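Local structure of endo-1,4-beta-xylanase (Bacteroides thetaiotaomicron VPI-5482, 3KST) at residues S132-D137 and G199-I204; L203-N208 and W229-K234. The protein probably hydrolyses glycosidic bonds in xylan as a family 43 glycoside hydrolase, and carries a bound calcium ion. One frame throughout, in Å; residues are numbered along the deposited sequence.

Contact 1 (S132-D137 and G199-I204)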
loop_
_atom_site.group_PDB
_atom_site.type_symbol
_atom_site.label_atom_id
_atom_site.label_comp_id
_atom_site.label_asym_id
_atom_site.label_seq_id
_atom_site.Cartn_x
_atom_site.Cartn_y
_atom_site.Cartn_z
ATOM N N SER A 132 4.291 -0.555 5.458
ATOM C CA SER A 132 3.640 -1.817 5.114
ATOM C C SER A 132 4.163 -2.846 6.108
ATOM O O SER A 132 5.383 -3.000 6.216
ATOM C CB SER A 132 3.921 -2.276 3.692
ATOM O OG SER A 132 3.076 -3.376 3.392
ATOM N N LEU A 133 3.234 -3.476 6.841
ATOM C CA LEU A 133 3.538 -4.490 7.854
ATOM C C LEU A 133 3.516 -5.907 7.276
ATOM O O LEU A 133 2.676 -6.270 6.444
ATOM C CB LEU A 133 2.524 -4.430 9.011
ATOM C CG LEU A 133 2.661 -5.387 10.210
ATOM C CD1 LEU A 133 3.917 -5.080 11.068
ATOM C CD2 LEU A 133 1.411 -5.284 11.040
ATOM N N PHE A 134 4.430 -6.721 7.795
ATOM C CA PHE A 134 4.502 -8.145 7.500
ATOM C C PHE A 134 4.820 -8.917 8.782
ATOM O O PHE A 134 5.806 -8.623 9.445
ATOM C CB PHE A 134 5.586 -8.428 6.495
ATOM C CG PHE A 134 5.808 -9.906 6.270
ATOM C CD1 PHE A 134 4.812 -10.681 5.694
ATOM C CD2 PHE A 134 7.004 -10.515 6.684
ATOM C CE1 PHE A 134 4.999 -12.067 5.501
ATOM C CE2 PHE A 134 7.214 -11.884 6.502
ATOM C CZ PHE A 134 6.212 -12.662 5.909
ATOM N N ILE A 135 3.994 -9.906 9.118
ATOM C CA ILE A 135 4.205 -10.748 10.309
ATOM C C ILE A 135 4.547 -12.135 9.776
ATOM O O ILE A 135 3.714 -12.779 9.159
ATOM C CB ILE A 135 2.976 -10.788 11.256
ATOM C CG1 ILE A 135 2.688 -9.381 11.790
ATOM C CG2 ILE A 135 3.254 -11.710 12.477
ATOM C CD1 ILE A 135 1.359 -9.261 12.593
ATOM N N ASP A 136 5.755 -12.601 10.067
ATOM C CA ASP A 136 6.262 -13.848 9.487
ATOM C C ASP A 136 5.656 -15.071 10.201
ATOM O O ASP A 136 5.008 -14.944 11.230
ATOM C CB ASP A 136 7.811 -13.856 9.567
ATOM C CG ASP A 136 8.470 -14.702 8.499
ATOM O OD1 ASP A 136 7.766 -15.384 7.716
ATOM O OD2 ASP A 136 9.713 -14.722 8.463
ATOM N N ASP A 137 5.885 -16.246 9.622
ATOM C CA ASP A 137 5.456 -17.538 10.186
ATOM C C ASP A 137 5.983 -17.771 11.623
ATOM O O ASP A 137 5.328 -18.447 12.417
ATOM C CB ASP A 137 5.857 -18.656 9.232
ATOM C CG ASP A 137 5.173 -18.533 7.876
ATOM O OD1 ASP A 137 3.986 -18.132 7.817
ATOM O OD2 ASP A 137 5.822 -18.809 6.867
ATOM N N GLY A 199 8.805 -20.362 1.034
ATOM C CA GLY A 199 10.090 -19.961 1.592
ATOM C C GLY A 199 10.806 -18.755 1.010
ATOM O O GLY A 199 11.900 -18.444 1.456
ATOM N N VAL A 200 10.175 -18.055 0.069
ATOM C CA VAL A 200 10.765 -16.895 -0.590
ATOM C C VAL A 200 9.935 -15.679 -0.221
ATOM O O VAL A 200 8.691 -15.767 -0.190
ATOM C CB VAL A 200 10.825 -17.107 -2.118
ATOM C CG1 VAL A 200 11.508 -15.926 -2.780
ATOM C CG2 VAL A 200 11.604 -18.407 -2.427
ATOM N N TYR A 201 10.623 -14.586 0.114
ATOM C CA TYR A 201 9.990 -13.305 0.484
ATOM C C TYR A 201 10.039 -12.407 -0.741
ATOM O O TYR A 201 11.126 -12.199 -1.302
ATOM C CB TYR A 201 10.737 -12.643 1.638
ATOM C CG TYR A 201 10.723 -13.498 2.889
ATOM C CD1 TYR A 201 11.716 -14.461 3.109
ATOM C CD2 TYR A 201 9.719 -13.361 3.846
ATOM C CE1 TYR A 201 11.707 -15.271 4.263
ATOM C CE2 TYR A 201 9.703 -14.160 4.999
ATOM C CZ TYR A 201 10.719 -15.109 5.199
ATOM O OH TYR A 201 10.755 -15.909 6.321
ATOM N N TYR A 202 8.861 -11.926 -1.165
ATOM C CA TYR A 202 8.668 -11.074 -2.332
ATOM C C TYR A 202 8.337 -9.673 -1.884
ATOM O O TYR A 202 7.329 -9.485 -1.165
ATOM C CB TYR A 202 7.490 -11.584 -3.180
ATOM C CG TYR A 202 7.729 -12.937 -3.775
ATOM C CD1 TYR A 202 7.536 -14.094 -3.019
ATOM C CD2 TYR A 202 8.154 -13.075 -5.114
ATOM C CE1 TYR A 202 7.763 -15.336 -3.572
ATOM C CE2 TYR A 202 8.400 -14.297 -5.663
ATOM C CZ TYR A 202 8.191 -15.439 -4.890
ATOM O OH TYR A 202 8.428 -16.673 -5.401
ATOM N N LEU A 203 9.199 -8.723 -2.261
ATOM C CA LEU A 203 9.017 -7.309 -1.948
ATOM C C LEU A 203 8.572 -6.641 -3.242
ATOM O O LEU A 203 9.364 -6.523 -4.194
ATOM C CB LEU A 203 10.304 -6.698 -1.391
ATOM C CG LEU A 203 10.301 -5.269 -0.831
ATOM C CD1 LEU A 203 11.623 -5.018 -0.067
ATOM C CD2 LEU A 203 10.077 -4.182 -1.857
ATOM N N ILE A 204 7.299 -6.222 -3.273
ATOM C CA ILE A 204 6.660 -5.606 -4.430
ATOM C C ILE A 204 6.599 -4.072 -4.170
ATOM O O ILE A 204 6.083 -3.599 -3.121
ATOM C CB ILE A 204 5.261 -6.264 -4.665
ATOM C CG1 ILE A 204 5.359 -7.808 -4.625
ATOM C CG2 ILE A 204 4.704 -5.778 -5.976
ATOM C CD1 ILE A 204 4.096 -8.509 -4.174
#
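Tyr201 and Asp136 meet through a hydrogen bond: the phenol OH of Tyr201 donates to OD2 of Asp136 at 2.7 Å, and that oxygen accepts through its syn lone pair. The carboxylate lies at the edge of the Tyr201 ring, its plane turned 78° from the ring plane. OD1 of Asp136 is engaged differently, receiving the backbone N of Asp137 at 2.8 Å from above the carboxylate plane. With one oxygen given to the phenol and the other to the chain, the group is probably hindered from turning. Lys196 adds a salt bridge to OD1 of Asp136 and another to Asp137, which should help to balance the acidic charge near the phenol. Tyr201 gives up the largest area of the contact because its ring spans the space between the strands; the nearest CA atoms, those of Asp136 and Tyr201, are still 9.8 Å apart. This is packing between two blades of the five-bladed beta-propeller of family 43 enzymes: strand 129-135 belongs to one four-stranded antiparallel sheet and strand 200-207 to the next. The apolar half of the contact lies beside the polar one. Phe134 holds CG anti to its own backbone N (chi1 173°), which sets the ring where its CE2 meets Tyr201 CE2 at 3.7 Å, at the edge of the Tyr201 ring and near its plane. The pair is an oblique one, with planes at 85° and centroids 6.0 Å apart. Replacing Asp136 by an alanine would probably leave the Tyr201 hydroxyl without its carboxylate acceptor and Lys196 with one salt bridge fewer. Leu194, from strand 189-197, touches both Phe134 and Tyr201, so the aromatic pair also packs against the neighbouring strand of the second sheet.

Contact 2 (L203-N208 and W229-K234)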
loop_
_atom_site.group_PDB
_atom_site.type_symbol
_atom_site.label_atom_id
_atom_site.label_comp_id
_atom_site.label_asym_id
_atom_site.label_seq_id
_atom_site.Cartn_x
_atom_site.Cartn_y
_atom_site.Cartn_z
ATOM N N LEU A 203 9.199 -8.723 -2.261
ATOM C CA LEU A 203 9.017 -7.309 -1.948
ATOM C C LEU A 203 8.572 -6.641 -3.242
ATOM O O LEU A 203 9.364 -6.523 -4.194
ATOM C CB LEU A 203 10.304 -6.698 -1.391
ATOM C CG LEU A 203 10.301 -5.269 -0.831
ATOM C CD1 LEU A 203 11.623 -5.018 -0.067
ATOM C CD2 LEU A 203 10.077 -4.182 -1.857
ATOM N N ILE A 204 7.299 -6.222 -3.273
ATOM C CA ILE A 204 6.660 -5.606 -4.430
ATOM C C ILE A 204 6.599 -4.072 -4.170
ATOM O O ILE A 204 6.083 -3.599 -3.121
ATOM C CB ILE A 204 5.261 -6.264 -4.665
ATOM C CG1 ILE A 204 5.359 -7.808 -4.625
ATOM C CG2 ILE A 204 4.704 -5.778 -5.976
ATOM C CD1 ILE A 204 4.096 -8.509 -4.174
ATOM N N TYR A 205 7.154 -3.296 -5.100
ATOM C CA TYR A 205 7.329 -1.862 -4.904
ATOM C C TYR A 205 7.071 -1.048 -6.148
ATOM O O TYR A 205 7.013 -1.612 -7.263
ATOM C CB TYR A 205 8.791 -1.612 -4.414
ATOM C CG TYR A 205 9.840 -1.981 -5.449
ATOM C CD1 TYR A 205 10.379 -3.277 -5.505
ATOM C CD2 TYR A 205 10.289 -1.034 -6.388
ATOM C CE1 TYR A 205 11.344 -3.620 -6.498
ATOM C CE2 TYR A 205 11.245 -1.375 -7.388
ATOM C CZ TYR A 205 11.772 -2.667 -7.409
ATOM O OH TYR A 205 12.681 -3.039 -8.377
ATOM N N SER A 206 6.960 0.263 -5.951
ATOM C CA SER A 206 6.814 1.221 -7.053
ATOM C C SER A 206 8.070 2.097 -7.202
ATOM O O SER A 206 8.751 2.388 -6.220
ATOM C CB SER A 206 5.584 2.105 -6.838
ATOM O OG SER A 206 4.388 1.354 -6.702
ATOM N N ALA A 207 8.397 2.487 -8.437
ATOM C CA ALA A 207 9.517 3.398 -8.716
ATOM C C ALA A 207 9.086 4.571 -9.591
ATOM O O ALA A 207 8.089 4.461 -10.337
ATOM C CB ALA A 207 10.738 2.638 -9.317
ATOM N N ASN A 208 9.848 5.666 -9.451
ATOM C CA ASN A 208 9.670 6.990 -10.082
ATOM C C ASN A 208 8.770 7.878 -9.281
ATOM O O ASN A 208 7.993 7.390 -8.434
ATOM C CB ASN A 208 9.190 6.923 -11.538
ATOM C CG ASN A 208 10.149 6.200 -12.386
ATOM O OD1 ASN A 208 11.267 6.680 -12.596
ATOM N ND2 ASN A 208 9.760 5.016 -12.860
ATOM N N TRP A 229 18.412 -8.533 -1.320
ATOM C CA TRP A 229 17.383 -8.576 -2.364
ATOM C C TRP A 229 17.879 -8.591 -3.805
ATOM O O TRP A 229 18.789 -7.814 -4.146
ATOM C CB TRP A 229 16.462 -7.363 -2.222
ATOM C CG TRP A 229 15.887 -7.236 -0.879
ATOM C CD1 TRP A 229 16.414 -6.566 0.184
ATOM C CD2 TRP A 229 14.675 -7.827 -0.425
ATOM N NE1 TRP A 229 15.583 -6.677 1.275
ATOM C CE2 TRP A 229 14.518 -7.468 0.934
ATOM C CE3 TRP A 229 13.700 -8.643 -1.033
ATOM C CZ2 TRP A 229 13.420 -7.883 1.695
ATOM C CZ3 TRP A 229 12.618 -9.070 -0.278
ATOM C CH2 TRP A 229 12.487 -8.698 1.083
ATOM N N VAL A 230 17.290 -9.483 -4.616
ATOM C CA VAL A 230 17.584 -9.551 -6.056
ATOM C C VAL A 230 16.297 -9.173 -6.795
ATOM O O VAL A 230 15.246 -9.754 -6.575
ATOM C CB VAL A 230 18.159 -10.910 -6.545
ATOM C CG1 VAL A 230 19.436 -11.250 -5.765
ATOM C CG2 VAL A 230 17.134 -12.035 -6.465
ATOM N N LYS A 231 16.398 -8.149 -7.638
ATOM C CA LYS A 231 15.283 -7.644 -8.417
ATOM C C LYS A 231 15.010 -8.578 -9.563
ATOM O O LYS A 231 15.961 -9.127 -10.157
ATOM C CB LYS A 231 15.571 -6.235 -8.980
ATOM C CG LYS A 231 15.483 -5.116 -7.940
ATOM C CD LYS A 231 16.084 -3.829 -8.446
ATOM C CE LYS A 231 16.037 -2.687 -7.415
ATOM N NZ LYS A 231 16.721 -1.454 -7.863
ATOM N N TYR A 232 13.724 -8.805 -9.829
ATOM C CA TYR A 232 13.274 -9.580 -10.995
ATOM C C TYR A 232 13.860 -8.929 -12.263
ATOM O O TYR A 232 13.767 -7.707 -12.429
ATOM C CB TYR A 232 11.749 -9.582 -11.010
ATOM C CG TYR A 232 11.095 -10.262 -12.191
ATOM C CD1 TYR A 232 11.485 -11.542 -12.606
ATOM C CD2 TYR A 232 10.030 -9.647 -12.856
ATOM C CE1 TYR A 232 10.848 -12.168 -13.698
ATOM C CE2 TYR A 232 9.381 -10.259 -13.904
ATOM C CZ TYR A 232 9.774 -11.512 -14.326
ATOM O OH TYR A 232 9.094 -12.038 -15.408
ATOM N N SER A 233 14.457 -9.753 -13.129
ATOM C CA SER A 233 15.140 -9.268 -14.321
ATOM C C SER A 233 14.200 -8.635 -15.362
ATOM O O SER A 233 14.642 -7.782 -16.126
ATOM C CB SER A 233 15.986 -10.390 -14.958
ATOM O OG SER A 233 16.958 -9.846 -15.831
ATOM N N LYS A 234 12.920 -9.050 -15.380
ATOM C CA LYS A 234 11.911 -8.521 -16.329
ATOM C C LYS A 234 11.003 -7.452 -15.685
ATOM O O LYS A 234 9.860 -7.216 -16.179
ATOM C CB LYS A 234 11.003 -9.623 -16.926
ATOM C CG LYS A 234 11.638 -10.955 -17.410
ATOM C CD LYS A 234 12.134 -10.927 -18.852
ATOM C CE LYS A 234 10.985 -10.790 -19.872
ATOM N NZ LYS A 234 11.390 -11.261 -21.233
#
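Leu203 lies against the indole of Trp229, the two side chains crossing at about a right angle. In the conformer given, one of two deposited for Leu203, CD1 sits over one face of the six-membered ring of Trp229, 3.8 Å from the centroid and 10° off the normal, a geometry that meets the definition of a CH-pi contact. Nearer the backbone, CB of Leu203 packs against CZ3 of Trp229 at 3.5 Å, so the leucine meets the benzene half of the indole at two points. The Trp229 torsion that puts CG beside the backbone N (chi1 -54°) sets this half of the indole against Leu203.

Two residues on, Tyr205 points to the same side of strand 200-207 and meets Lys231. Its OH rests against the aliphatic chain of the lysine, 3.5 Å from CD, with CG and CE at a similar range. The lysine chain is extended beyond CG and runs across the tyrosine at about a right angle. The polar ends converge on a third residue: Glu182 accepts a hydrogen bond from the Tyr205 hydroxyl through OE2 and forms a salt bridge with Lys231 NZ through OE1, while NZ also bonds to the carbonyl of Lys176. The shared carboxylate thus ties both ends together.

Strands 200-207 and 230-231 belong to one antiparallel propeller blade but are not adjacent, since strand 216-222 runs between them, pairing with both. Strand 172-175 of the preceding blade packs alongside, with Cys174 touching Leu203 and Trp229, and Ile175 touching Tyr205 and Lys231.

Overall arrangement
Following the chain from the N terminus, strand 129-135 starts one four-stranded sheet, and the chain completes that sheet through 172-175 before entering the next at 189-197. Contact 1 closes this long excursion, joining 132-137 to 199-204 across 61 intervening residues, and so ties two successive blades. Contact 2 closes a shorter one, 203-208 to 229-234, within the second blade. The two loops follow one another along the chain, meeting on strand 200-207, where both segments include Leu203 and Ile204. Their centres lie 14 Å apart, and they touch where the carbonyl O of Tyr201 packs 3.6 Å from CZ3 of Trp229.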